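Local coordinates for uncharacterized protein (Streptococcus mutans, PDB 3L7Y) that probably works as a magnesium-dependent phosphatase of the haloacid dehalogenase superfamily, though its substrate is not known, at residues N58-I63 against P90-Q95; Y267-A272 against S290-V295; S112-F117 against L237-F242; G100-N105 against D221-G226. All blocks are in the same frame, centred on the assembly; numbering follows the deposited sequence.

How the contacts relate
All four contacts belong to one haloacid dehalogenase-like chain with a bound magnesium ion. Contacts 2 and 4 lie near the metal from different parts of the fold: the side chains of M269 and N102 are each about 8 Å from it. Contacts 1 and 3 lie away from this site. Contacts 1 and 2 touch although their centres are 19 Å apart: I63 CD1 packs on L293 CB at 3.8 Å, between helices 57-69 and 291-301. Contacts 3 and 4 have centres 14 Å apart and join directly, since 112-117 runs beside the turn 100-105. V116 N probably bonds to A104 O at 2.8 Å, and N105 ND2 to I114 O at 2.9 Å.

Contact 1 (N58-I63 against P90-Q95)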
loop_
_atom_site.group_PDB
_atom_site.type_symbol
_atom_site.label_atom_id
_atom_site.label_comp_id
_atom_site.label_asym_id
_atom_site.label_seq_id
_atom_site.Cartn_x
_atom_site.Cartn_y
_atom_site.Cartn_z
ATOM N N ASN A 58 2.888 9.525 -20.612
ATOM C CA ASN A 58 3.213 9.092 -21.964
ATOM C C ASN A 58 4.200 7.929 -21.968
ATOM O O ASN A 58 3.969 6.908 -22.619
ATOM C CB ASN A 58 3.764 10.259 -22.788
ATOM C CG ASN A 58 2.714 11.317 -23.084
ATOM O OD1 ASN A 58 1.563 11.005 -23.402
ATOM N ND2 ASN A 58 3.112 12.580 -22.990
ATOM N N ARG A 59 5.301 8.083 -21.239
ATOM C CA ARG A 59 6.338 7.059 -21.230
ATOM C C ARG A 59 5.740 5.770 -20.690
ATOM O O ARG A 59 6.017 4.687 -21.207
ATOM C CB ARG A 59 7.561 7.499 -20.410
ATOM C CG ARG A 59 8.700 6.486 -20.382
ATOM C CD ARG A 59 9.921 7.002 -19.616
ATOM N NE ARG A 59 11.061 6.100 -19.761
ATOM C CZ ARG A 59 12.212 6.223 -19.106
ATOM N NH1 ARG A 59 12.393 7.219 -18.245
ATOM N NH2 ARG A 59 13.183 5.345 -19.314
ATOM N N PHE A 60 4.903 5.894 -19.661
ATOM C CA PHE A 60 4.285 4.721 -19.063
ATOM C C PHE A 60 3.361 3.980 -20.024
ATOM O O PHE A 60 3.424 2.761 -20.138
ATOM C CB PHE A 60 3.482 5.064 -17.804
ATOM C CG PHE A 60 2.675 3.897 -17.296
ATOM C CD1 PHE A 60 3.304 2.820 -16.685
ATOM C CD2 PHE A 60 1.307 3.852 -17.471
ATOM C CE1 PHE A 60 2.570 1.730 -16.239
ATOM C CE2 PHE A 60 0.565 2.769 -17.025
ATOM C CZ PHE A 60 1.200 1.704 -16.411
ATOM N N GLN A 61 2.474 4.710 -20.689
ATOM C CA GLN A 61 1.517 4.055 -21.564
ATOM C C GLN A 61 2.225 3.313 -22.704
ATOM O O GLN A 61 1.774 2.256 -23.138
ATOM C CB GLN A 61 0.464 5.052 -22.077
ATOM C CG GLN A 61 -0.551 5.430 -20.995
ATOM C CD GLN A 61 -1.599 6.419 -21.459
ATOM O OE1 GLN A 61 -1.274 7.482 -21.992
ATOM N NE2 GLN A 61 -2.873 6.082 -21.238
ATOM N N ARG A 62 3.341 3.860 -23.177
ATOM C CA ARG A 62 4.115 3.203 -24.222
ATOM C C ARG A 62 4.789 1.950 -23.660
ATOM O O ARG A 62 4.882 0.918 -24.327
ATOM C CB ARG A 62 5.153 4.170 -24.806
ATOM C CG ARG A 62 5.700 3.756 -26.163
ATOM C CD ARG A 62 6.966 2.920 -26.041
ATOM N NE ARG A 62 8.033 3.654 -25.360
ATOM C CZ ARG A 62 9.016 3.541 -24.469
ATOM N NH1 ARG A 62 9.878 4.261 -23.761
ATOM N NH2 ARG A 62 9.057 2.542 -23.595
ATOM N N ILE A 63 5.264 2.047 -22.424
ATOM C CA ILE A 63 5.818 0.885 -21.746
ATOM C C ILE A 63 4.734 -0.171 -21.559
ATOM O O ILE A 63 4.966 -1.355 -21.775
ATOM C CB ILE A 63 6.444 1.269 -20.408
ATOM C CG1 ILE A 63 7.738 2.044 -20.647
ATOM C CG2 ILE A 63 6.737 0.036 -19.571
ATOM C CD1 ILE A 63 8.470 2.404 -19.363
ATOM N N PRO A 90 -6.417 6.594 -15.397
ATOM C CA PRO A 90 -7.791 6.832 -15.858
ATOM C C PRO A 90 -8.103 6.058 -17.126
ATOM O O PRO A 90 -9.232 5.581 -17.280
ATOM C CB PRO A 90 -7.818 8.337 -16.162
ATOM C CG PRO A 90 -6.599 8.912 -15.525
ATOM C CD PRO A 90 -5.589 7.810 -15.432
ATOM N N ASP A 91 -7.117 5.934 -18.016
ATOM C CA ASP A 91 -7.369 5.385 -19.339
ATOM C C ASP A 91 -6.938 3.934 -19.504
ATOM O O ASP A 91 -7.112 3.362 -20.577
ATOM C CB ASP A 91 -6.682 6.234 -20.421
ATOM C CG ASP A 91 -7.146 7.685 -20.425
ATOM O OD1 ASP A 91 -8.320 7.953 -20.080
ATOM O OD2 ASP A 91 -6.323 8.556 -20.782
ATOM N N CYS A 92 -6.366 3.328 -18.469
ATOM C CA CYS A 92 -5.916 1.954 -18.629
ATOM C C CYS A 92 -6.038 1.108 -17.364
ATOM O O CYS A 92 -5.597 -0.038 -17.354
ATOM C CB CYS A 92 -4.468 1.918 -19.155
ATOM S SG CYS A 92 -3.291 2.478 -17.930
ATOM N N HIS A 93 -6.653 1.655 -16.315
ATOM C CA HIS A 93 -6.773 0.938 -15.039
ATOM C C HIS A 93 -7.416 -0.441 -15.189
ATOM O O HIS A 93 -7.140 -1.363 -14.404
ATOM C CB HIS A 93 -7.550 1.766 -14.005
ATOM C CG HIS A 93 -9.013 1.899 -14.307
ATOM N ND1 HIS A 93 -9.946 0.972 -13.895
ATOM C CD2 HIS A 93 -9.702 2.850 -14.982
ATOM C CE1 HIS A 93 -11.145 1.343 -14.307
ATOM N NE2 HIS A 93 -11.025 2.479 -14.968
ATOM N N GLU A 94 -8.274 -0.583 -16.195
ATOM C CA GLU A 94 -8.996 -1.833 -16.406
ATOM C C GLU A 94 -8.079 -2.903 -16.987
ATOM O O GLU A 94 -8.457 -4.071 -17.085
ATOM C CB GLU A 94 -10.239 -1.623 -17.291
ATOM C CG GLU A 94 -9.967 -1.671 -18.789
ATOM C CD GLU A 94 -9.389 -0.374 -19.332
ATOM O OE1 GLU A 94 -9.396 0.638 -18.593
ATOM O OE2 GLU A 94 -8.939 -0.370 -20.503
ATOM N N GLN A 95 -6.862 -2.505 -17.354
ATOM C CA GLN A 95 -5.884 -3.440 -17.910
ATOM C C GLN A 95 -4.833 -3.851 -16.879
ATOM O O GLN A 95 -3.909 -4.606 -17.183
ATOM C CB GLN A 95 -5.195 -2.813 -19.118
ATOM C CG GLN A 95 -6.162 -2.098 -20.059
ATOM C CD GLN A 95 -5.448 -1.235 -21.085
ATOM O OE1 GLN A 95 -5.990 -0.236 -21.562
ATOM N NE2 GLN A 95 -4.226 -1.615 -21.424
#
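F60 and C92 meet in a sulfur-aromatic contact at one flank of the Rossmann-like core of the haloacid dehalogenase fold. F60 lies on helix 57-69, which links the parallel strands 39-42 and 73-77 in a beta-alpha-beta crossover. C92 lies in the loop that leads into strand 97-100. The CB of F60 points toward this loop. From there CG is set opposite the backbone N (chi1 172°), and the ring carries the reach outward. Along the edge of the ring that faces the loop, CE2 makes the touch, with C92 SG at 4.0 Å. The sulfur lies in the ring plane, at the edge, 5.3 Å from the centroid and 85° off the normal. It is therefore not stacked over a face. The rings of F48, F74 and F89 also meet F60, the first two edge-to-face. The buried F60 ring is thus one member of an aromatic cluster. L64, one turn further along the helix, also touches the C92 side chain.

Nearer the surface, Q61 and D91 extend the contact. The Q61 chain runs extended beyond CG and brings its amide up to D91. The amide and carboxylate planes are 26° apart. The touch is made by Q61 NE2, which lies 3.9 Å from D91 CB.

Contact 2 (Y267-A272 against S290-V295); sequences YAMANA and SGVLDV
Y267 and M269 receive V295, G291 and V292 where the C-terminal helix 291-301 packs beside strand 265-268. The strand is part of the parallel core of the haloacid dehalogenase fold. Walking along 290-295, S290 holds the N-cap position, but its side chain makes no capping bond. Its CB points away from the strand. G291 comes next and opens the helix. It has no side chain, and the methyl of M269 rests directly on its backbone: M269 CE is 3.8 Å from G291 CA. The M269 chain reaches this spot by folding back, with bends at chi2 (-57°) and chi3 (-65°).

V292 continues the same patch. Its CG2 lies 4.0 Å from M269 SD, and its N is also close to CE. V292 further touches T47, F48 and F250, so it packs between the helix and the core. M269 is close to the metal site as well: its side chain is about 4 Å from that of the magnesium ligand D252. The contact thus packs next to that ligand. L293 turns instead to helix 57-69, where it meets F60 and I63.

V295, one turn after G291, closes the contact with a CH-pi interaction. The rings of F250 and Y282 also meet that of Y267. The V295 CG1 methyl sits over one face of the Y267 ring, 23° off its normal and 3.7 Å from the centroid. It is displaced toward the hydroxyl end, so its nearest atom is Y267 CZ at 3.4 Å.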
loop_
_atom_site.group_PDB
_atom_site.type_symbol
_atom_site.label_atom_id
_atom_site.label_comp_id
_atom_site.label_asym_id
_atom_site.label_seq_id
_atom_site.Cartn_x
_atom_site.Cartn_y
_atom_site.Cartn_z
ATOM N N TYR A 267 13.820 -4.023 -6.355
ATOM C CA TYR A 267 14.440 -2.712 -6.518
ATOM C C TYR A 267 14.018 -1.764 -5.401
ATOM O O TYR A 267 12.834 -1.472 -5.271
ATOM C CB TYR A 267 14.051 -2.099 -7.878
ATOM C CG TYR A 267 14.723 -2.758 -9.061
ATOM C CD1 TYR A 267 15.919 -2.259 -9.573
ATOM C CD2 TYR A 267 14.188 -3.898 -9.634
ATOM C CE1 TYR A 267 16.555 -2.879 -10.659
ATOM C CE2 TYR A 267 14.806 -4.522 -10.709
ATOM C CZ TYR A 267 15.990 -4.011 -11.214
ATOM O OH TYR A 267 16.598 -4.634 -12.279
ATOM N N ALA A 268 14.978 -1.291 -4.600
ATOM C CA ALA A 268 14.726 -0.159 -3.712
ATOM C C ALA A 268 15.027 1.132 -4.451
ATOM O O ALA A 268 16.047 1.238 -5.127
ATOM C CB ALA A 268 15.587 -0.253 -2.451
ATOM N N MET A 269 14.146 2.117 -4.322
ATOM C CA MET A 269 14.376 3.417 -4.931
ATOM C C MET A 269 15.587 4.081 -4.280
ATOM O O MET A 269 15.855 3.867 -3.096
ATOM C CB MET A 269 13.133 4.305 -4.792
ATOM C CG MET A 269 11.848 3.660 -5.300
ATOM S SD MET A 269 11.980 3.156 -7.033
ATOM C CE MET A 269 12.169 4.745 -7.854
ATOM N N ALA A 270 16.327 4.871 -5.055
ATOM C CA ALA A 270 17.466 5.615 -4.509
ATOM C C ALA A 270 17.079 6.427 -3.271
ATOM O O ALA A 270 17.923 6.668 -2.404
ATOM C CB ALA A 270 18.081 6.530 -5.567
ATOM N N ASN A 271 15.816 6.854 -3.205
ATOM C CA ASN A 271 15.323 7.665 -2.076
ATOM C C ASN A 271 14.838 6.876 -0.863
ATOM O O ASN A 271 14.469 7.459 0.146
ATOM C CB ASN A 271 14.213 8.629 -2.526
ATOM C CG ASN A 271 13.144 7.945 -3.344
ATOM O OD1 ASN A 271 13.366 7.613 -4.507
ATOM N ND2 ASN A 271 11.973 7.721 -2.739
ATOM N N ALA A 272 14.835 5.553 -0.955
ATOM C CA ALA A 272 14.385 4.735 0.160
ATOM C C ALA A 272 15.393 4.790 1.307
ATOM O O ALA A 272 16.557 5.112 1.087
ATOM C CB ALA A 272 14.142 3.293 -0.297
ATOM N N SER A 290 12.178 9.132 -12.424
ATOM C CA SER A 290 11.506 8.046 -13.130
ATOM C C SER A 290 12.232 6.714 -12.940
ATOM O O SER A 290 12.420 5.950 -13.893
ATOM C CB SER A 290 11.388 8.372 -14.620
ATOM O OG SER A 290 10.347 9.308 -14.837
ATOM N N GLY A 291 12.624 6.438 -11.698
ATOM C CA GLY A 291 13.437 5.273 -11.401
ATOM C C GLY A 291 12.803 3.963 -11.823
ATOM O O GLY A 291 13.491 3.033 -12.248
ATOM N N VAL A 292 11.485 3.878 -11.692
ATOM C CA VAL A 292 10.766 2.662 -12.052
ATOM C C VAL A 292 10.720 2.434 -13.564
ATOM O O VAL A 292 11.006 1.340 -14.034
ATOM C CB VAL A 292 9.312 2.676 -11.503
ATOM C CG1 VAL A 292 8.512 1.562 -12.123
ATOM C CG2 VAL A 292 9.302 2.553 -9.976
ATOM N N LEU A 293 10.325 3.454 -14.321
ATOM C CA LEU A 293 10.178 3.297 -15.768
ATOM C C LEU A 293 11.551 3.092 -16.387
ATOM O O LEU A 293 11.707 2.389 -17.386
ATOM C CB LEU A 293 9.488 4.511 -16.390
ATOM C CG LEU A 293 8.086 4.811 -15.839
ATOM C CD1 LEU A 293 7.491 5.981 -16.578
ATOM C CD2 LEU A 293 7.155 3.599 -15.940
ATOM N N ASP A 294 12.550 3.707 -15.773
ATOM C CA ASP A 294 13.922 3.601 -16.270
ATOM C C ASP A 294 14.364 2.145 -16.253
ATOM O O ASP A 294 14.897 1.630 -17.243
ATOM C CB ASP A 294 14.858 4.463 -15.430
ATOM C CG ASP A 294 16.317 4.212 -15.740
ATOM O OD1 ASP A 294 17.084 3.970 -14.781
ATOM O OD2 ASP A 294 16.693 4.243 -16.936
ATOM N N VAL A 295 14.146 1.482 -15.127
ATOM C CA VAL A 295 14.508 0.078 -14.975
ATOM C C VAL A 295 13.700 -0.778 -15.936
ATOM O O VAL A 295 14.235 -1.691 -16.545
ATOM C CB VAL A 295 14.289 -0.408 -13.527
ATOM C CG1 VAL A 295 14.397 -1.931 -13.437
ATOM C CG2 VAL A 295 15.282 0.267 -12.595
#

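Contact 3 (S112-F117 against L237-F242); sequences SLIEVF and LKRWNF
L113 lays a methyl over the guanidinium of R239. Its CD1 stands 3.8 Å above the plane of that group, displaced from the centre toward NE. The separation of L113 CD1 from R239 NE is 3.8 Å as well. The same methyl lies 4.0 Å from R239 CD, so it spans the end of the aliphatic chain and the start of the charged group. L113 CD2 is a looser neighbour of R239 NH1. I114 adds a second apolar touch, its CG2 4.3 Å from R239 NH2, on an oblique approach. No hydrogen bond links the two segments, and the contact lies at the surface.

The bend of the arginine explains the meeting. Its chain leaves the helix extended, then turns at chi3 (-46°), which lays the guanidinium beside the leucine.

L113 and I114 both lie toward R239 because the strand is irregular here. They form a classic beta bulge opposite I106 of strand 105-108. The bulge is in strand 111-115, the outermost strand at one end of the core sheet of this haloacid dehalogenase fold.

R239 is the last residue of helix 229-239, and the chain just after it is tied down by backbone bonds. F242 N bonds to L237 O at 2.9 Å, and N241 N reaches K238 O in a weak bond. N241 has left-handed backbone angles, which completes a Schellman motif. Beyond it, the F242 ring has W240 O over its centre, 3.5 Å above the plane. The W240 indole makes a cation-pi contact with R73, and V39 touches both W240 and F242.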
loop_
_atom_site.group_PDB
_atom_site.type_symbol
_atom_site.label_atom_id
_atom_site.label_comp_id
_atom_site.label_asym_id
_atom_site.label_seq_id
_atom_site.Cartn_x
_atom_site.Cartn_y
_atom_site.Cartn_z
ATOM N N SER A 112 -13.114 -7.692 -8.806
ATOM C CA SER A 112 -12.633 -8.011 -7.464
ATOM C C SER A 112 -12.104 -9.446 -7.348
ATOM O O SER A 112 -12.845 -10.408 -7.552
ATOM C CB SER A 112 -13.745 -7.782 -6.437
ATOM O OG SER A 112 -13.294 -8.184 -5.159
ATOM N N LEU A 113 -10.825 -9.600 -7.024
ATOM C CA LEU A 113 -10.273 -10.937 -6.853
ATOM C C LEU A 113 -10.313 -11.350 -5.397
ATOM O O LEU A 113 -10.748 -12.445 -5.056
ATOM C CB LEU A 113 -8.827 -11.002 -7.323
ATOM C CG LEU A 113 -8.534 -11.014 -8.814
ATOM C CD1 LEU A 113 -7.077 -11.467 -8.975
ATOM C CD2 LEU A 113 -9.485 -11.935 -9.545
ATOM N N ILE A 114 -9.810 -10.484 -4.535
ATOM C CA ILE A 114 -9.892 -10.765 -3.118
ATOM C C ILE A 114 -10.272 -9.512 -2.324
ATOM O O ILE A 114 -9.839 -8.387 -2.632
ATOM C CB ILE A 114 -8.592 -11.412 -2.568
ATOM C CG1 ILE A 114 -7.665 -10.358 -1.994
ATOM C CG2 ILE A 114 -7.889 -12.285 -3.615
ATOM C CD1 ILE A 114 -7.694 -10.355 -0.513
ATOM N N GLU A 115 -11.114 -9.712 -1.318
ATOM C CA GLU A 115 -11.439 -8.644 -0.385
ATOM C C GLU A 115 -11.601 -9.199 1.015
ATOM O O GLU A 115 -12.563 -9.899 1.315
ATOM C CB GLU A 115 -12.670 -7.837 -0.823
ATOM C CG GLU A 115 -13.818 -8.622 -1.405
ATOM C CD GLU A 115 -15.064 -7.754 -1.563
ATOM O OE1 GLU A 115 -14.944 -6.618 -2.072
ATOM O OE2 GLU A 115 -16.160 -8.206 -1.165
ATOM N N VAL A 116 -10.622 -8.903 1.861
ATOM C CA VAL A 116 -10.635 -9.388 3.225
ATOM C C VAL A 116 -10.905 -8.223 4.162
ATOM O O VAL A 116 -10.186 -7.213 4.169
ATOM C CB VAL A 116 -9.318 -10.113 3.587
ATOM C CG1 VAL A 116 -9.339 -10.584 5.029
ATOM C CG2 VAL A 116 -9.095 -11.289 2.657
ATOM N N PHE A 117 -11.963 -8.360 4.945
ATOM C CA PHE A 117 -12.353 -7.300 5.868
ATOM C C PHE A 117 -11.956 -7.645 7.284
ATOM O O PHE A 117 -11.822 -8.820 7.643
ATOM C CB PHE A 117 -13.856 -7.029 5.768
ATOM C CG PHE A 117 -14.280 -6.506 4.428
ATOM C CD1 PHE A 117 -15.054 -7.279 3.577
ATOM C CD2 PHE A 117 -13.892 -5.245 4.011
ATOM C CE1 PHE A 117 -15.447 -6.789 2.338
ATOM C CE2 PHE A 117 -14.275 -4.749 2.774
ATOM C CZ PHE A 117 -15.053 -5.527 1.936
ATOM N N LEU A 237 1.156 -14.533 -7.994
ATOM C CA LEU A 237 2.087 -15.497 -8.562
ATOM C C LEU A 237 1.476 -16.902 -8.564
ATOM O O LEU A 237 1.502 -17.600 -9.578
ATOM C CB LEU A 237 3.405 -15.493 -7.773
ATOM C CG LEU A 237 4.265 -14.221 -7.858
ATOM C CD1 LEU A 237 5.479 -14.290 -6.935
ATOM C CD2 LEU A 237 4.703 -13.946 -9.293
ATOM N N LYS A 238 0.928 -17.312 -7.422
ATOM C CA LYS A 238 0.333 -18.645 -7.290
ATOM C C LYS A 238 -0.825 -18.820 -8.260
ATOM O O LYS A 238 -1.035 -19.888 -8.825
ATOM C CB LYS A 238 -0.137 -18.884 -5.847
ATOM C CG LYS A 238 -0.910 -20.184 -5.640
ATOM C CD LYS A 238 -1.354 -20.335 -4.184
ATOM C CE LYS A 238 -2.212 -21.580 -3.969
ATOM N NZ LYS A 238 -1.476 -22.852 -4.232
ATOM N N ARG A 239 -1.570 -17.747 -8.472
ATOM C CA ARG A 239 -2.725 -17.795 -9.353
ATOM C C ARG A 239 -2.325 -17.791 -10.833
ATOM O O ARG A 239 -2.974 -18.426 -11.657
ATOM C CB ARG A 239 -3.661 -16.633 -9.025
ATOM C CG ARG A 239 -4.702 -16.333 -10.077
ATOM C CD ARG A 239 -5.459 -15.062 -9.719
ATOM N NE ARG A 239 -5.859 -15.046 -8.314
ATOM C CZ ARG A 239 -7.068 -15.387 -7.878
ATOM N NH1 ARG A 239 -8.003 -15.768 -8.741
ATOM N NH2 ARG A 239 -7.345 -15.342 -6.582
ATOM N N TRP A 240 -1.252 -17.080 -11.166
ATOM C CA TRP A 240 -0.783 -17.042 -12.551
ATOM C C TRP A 240 0.250 -18.133 -12.826
ATOM O O TRP A 240 0.846 -18.186 -13.896
ATOM C CB TRP A 240 -0.198 -15.673 -12.900
ATOM C CG TRP A 240 -1.180 -14.561 -12.778
ATOM C CD1 TRP A 240 -2.511 -14.606 -13.084
ATOM C CD2 TRP A 240 -0.912 -13.222 -12.342
ATOM N NE1 TRP A 240 -3.087 -13.380 -12.855
ATOM C CE2 TRP A 240 -2.128 -12.513 -12.407
ATOM C CE3 TRP A 240 0.240 -12.553 -11.915
ATOM C CZ2 TRP A 240 -2.229 -11.173 -12.049
ATOM C CZ3 TRP A 240 0.138 -11.226 -11.557
ATOM C CH2 TRP A 240 -1.093 -10.547 -11.623
ATOM N N ASN A 241 0.451 -19.000 -11.845
ATOM C CA ASN A 241 1.413 -20.082 -11.956
ATOM C C ASN A 241 2.816 -19.612 -12.316
ATOM O O ASN A 241 3.435 -20.138 -13.248
ATOM C CB ASN A 241 0.942 -21.108 -12.974
ATOM C CG ASN A 241 1.324 -22.504 -12.584
ATOM O OD1 ASN A 241 0.996 -22.957 -11.492
ATOM N ND2 ASN A 241 2.029 -23.201 -13.468
ATOM N N PHE A 242 3.304 -18.610 -11.589
ATOM C CA PHE A 242 4.694 -18.190 -11.703
ATOM C C PHE A 242 5.366 -18.342 -10.354
ATOM O O PHE A 242 4.718 -18.670 -9.344
ATOM C CB PHE A 242 4.825 -16.726 -12.139
ATOM C CG PHE A 242 4.152 -16.408 -13.438
ATOM C CD1 PHE A 242 4.370 -17.185 -14.558
ATOM C CD2 PHE A 242 3.313 -15.308 -13.542
ATOM C CE1 PHE A 242 3.742 -16.884 -15.757
ATOM C CE2 PHE A 242 2.681 -14.999 -14.734
ATOM C CZ PHE A 242 2.895 -15.787 -15.847
#

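Contact 4 (G100-N105 against D221-G226)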
loop_
_atom_site.group_PDB
_atom_site.type_symbol
_atom_site.label_atom_id
_atom_site.label_comp_id
_atom_site.label_asym_id
_atom_site.label_seq_id
_atom_site.Cartn_x
_atom_site.Cartn_y
_atom_site.Cartn_z
ATOM N N GLY A 100 -4.473 -3.088 -3.137
ATOM C CA GLY A 100 -4.674 -1.956 -2.248
ATOM C C GLY A 100 -4.732 -2.369 -0.787
ATOM O O GLY A 100 -4.819 -3.552 -0.487
ATOM N N GLU A 101 -4.707 -1.394 0.120
ATOM C CA GLU A 101 -4.812 -1.661 1.562
ATOM C C GLU A 101 -3.631 -2.498 2.076
ATOM O O GLU A 101 -3.709 -3.131 3.136
ATOM C CB GLU A 101 -6.142 -2.340 1.903
ATOM C CG GLU A 101 -7.376 -1.756 1.201
ATOM C CD GLU A 101 -7.790 -0.381 1.698
ATOM O OE1 GLU A 101 -7.314 0.053 2.761
ATOM O OE2 GLU A 101 -8.606 0.271 1.012
ATOM N N ASN A 102 -2.526 -2.447 1.335
ATOM C CA ASN A 102 -1.329 -3.270 1.579
ATOM C C ASN A 102 -1.503 -4.725 1.214
ATOM O O ASN A 102 -0.534 -5.497 1.261
ATOM C CB ASN A 102 -0.818 -3.164 3.022
ATOM C CG ASN A 102 -0.415 -1.755 3.398
ATOM O OD1 ASN A 102 0.523 -1.192 2.840
ATOM N ND2 ASN A 102 -1.134 -1.172 4.344
ATOM N N GLY A 103 -2.716 -5.113 0.835
ATOM C CA GLY A 103 -2.929 -6.502 0.468
ATOM C C GLY A 103 -4.324 -7.087 0.578
ATOM O O GLY A 103 -4.661 -7.991 -0.184
ATOM N N ALA A 104 -5.128 -6.596 1.523
ATOM C CA ALA A 104 -6.444 -7.174 1.790
ATOM C C ALA A 104 -7.413 -7.005 0.624
ATOM O O ALA A 104 -8.413 -7.725 0.541
ATOM C CB ALA A 104 -7.054 -6.564 3.063
ATOM N N ASN A 105 -7.134 -6.057 -0.270
ATOM C CA ASN A 105 -8.020 -5.854 -1.424
ATOM C C ASN A 105 -7.264 -5.940 -2.724
ATOM O O ASN A 105 -6.353 -5.144 -2.971
ATOM C CB ASN A 105 -8.754 -4.514 -1.322
ATOM C CG ASN A 105 -9.960 -4.416 -2.252
ATOM O OD1 ASN A 105 -10.348 -3.315 -2.656
ATOM N ND2 ASN A 105 -10.559 -5.554 -2.594
ATOM N N ASP A 221 -0.257 1.759 9.199
ATOM C CA ASP A 221 -1.457 1.065 8.766
ATOM C C ASP A 221 -1.615 -0.125 9.683
ATOM O O ASP A 221 -0.655 -0.859 9.922
ATOM C CB ASP A 221 -1.324 0.592 7.317
ATOM C CG ASP A 221 -1.523 1.709 6.329
ATOM O OD1 ASP A 221 -1.946 2.806 6.764
ATOM O OD2 ASP A 221 -1.260 1.499 5.125
ATOM N N ILE A 222 -2.813 -0.290 10.217
ATOM C CA ILE A 222 -3.142 -1.460 11.006
ATOM C C ILE A 222 -3.884 -2.408 10.090
ATOM O O ILE A 222 -5.052 -2.207 9.779
ATOM C CB ILE A 222 -4.000 -1.100 12.243
ATOM C CG1 ILE A 222 -3.228 -0.132 13.151
ATOM C CG2 ILE A 222 -4.405 -2.369 12.987
ATOM C CD1 ILE A 222 -3.974 0.306 14.390
ATOM N N ILE A 223 -3.183 -3.428 9.626
ATOM C CA ILE A 223 -3.752 -4.354 8.676
ATOM C C ILE A 223 -4.062 -5.678 9.342
ATOM O O ILE A 223 -3.584 -5.950 10.438
ATOM C CB ILE A 223 -2.761 -4.634 7.519
ATOM C CG1 ILE A 223 -1.361 -4.911 8.080
ATOM C CG2 ILE A 223 -2.743 -3.458 6.548
ATOM C CD1 ILE A 223 -0.442 -5.740 7.142
ATOM N N THR A 224 -4.855 -6.491 8.653
ATOM C CA THR A 224 -5.059 -7.879 9.024
ATOM C C THR A 224 -3.704 -8.574 8.972
ATOM O O THR A 224 -3.028 -8.593 7.925
ATOM C CB THR A 224 -6.037 -8.559 8.054
ATOM O OG1 THR A 224 -7.348 -7.996 8.228
ATOM C CG2 THR A 224 -6.080 -10.079 8.280
ATOM N N LYS A 225 -3.298 -9.140 10.101
ATOM C CA LYS A 225 -1.976 -9.752 10.205
ATOM C C LYS A 225 -1.710 -10.730 9.065
ATOM O O LYS A 225 -2.521 -11.614 8.779
ATOM C CB LYS A 225 -1.800 -10.455 11.555
ATOM C CG LYS A 225 -0.334 -10.700 11.954
ATOM C CD LYS A 225 -0.224 -11.866 12.933
ATOM C CE LYS A 225 0.978 -11.745 13.858
ATOM N NZ LYS A 225 2.270 -11.560 13.164
ATOM N N GLY A 226 -0.562 -10.571 8.417
ATOM C CA GLY A 226 -0.185 -11.459 7.335
ATOM C C GLY A 226 -0.617 -10.999 5.956
ATOM O O GLY A 226 -0.115 -11.503 4.949
#
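N102 and I223 bring the backbones closest, with CA atoms 7.6 Å apart, where strand 219-224 faces the tight turn 100-105, in which G103 N bonds to G100 O at 2.9 Å and E101 and N102 both take positive phi angles.

From this turn the N102 side chain points toward the strand and makes the one hydrogen bond of the contact. N102 ND2 donates to D221 OD2 at 2.8 Å, with an N-H...O angle of 157°. The acceptor lies close to the amide plane. On the carboxylate, the donor comes from the anti side, 17° out of plane. The two flat groups are turned 54° against each other. Each has a second bond at its remaining polar atom: N102 OD1 accepts from N255 ND2, and D221 OD1 bonds with T186 OG1. These bonds fix the rotation of the amide and the carboxylate in buried surroundings.

The contact spans the two parts of a Cof-type haloacid dehalogenase fold. The turn joins strands 97-100 and 105-108 of the core sheet. Strand 219-224 belongs to the second, six-stranded sheet of the cap. The N102 side chain is about 7 Å from that of the magnesium ligand D43, so this core-cap bond lies beside the metal site.

I223 packs against the N102 side of the bond. Its CG2 methyl lies 3.6 Å from N102 ND2 and an equal 3.6 Å from E101 O. The carboxylate of E101 is engaged with the cap sheet, where E101 OE1 forms a salt bridge to K184 NZ and a hydrogen bond with S142 OG.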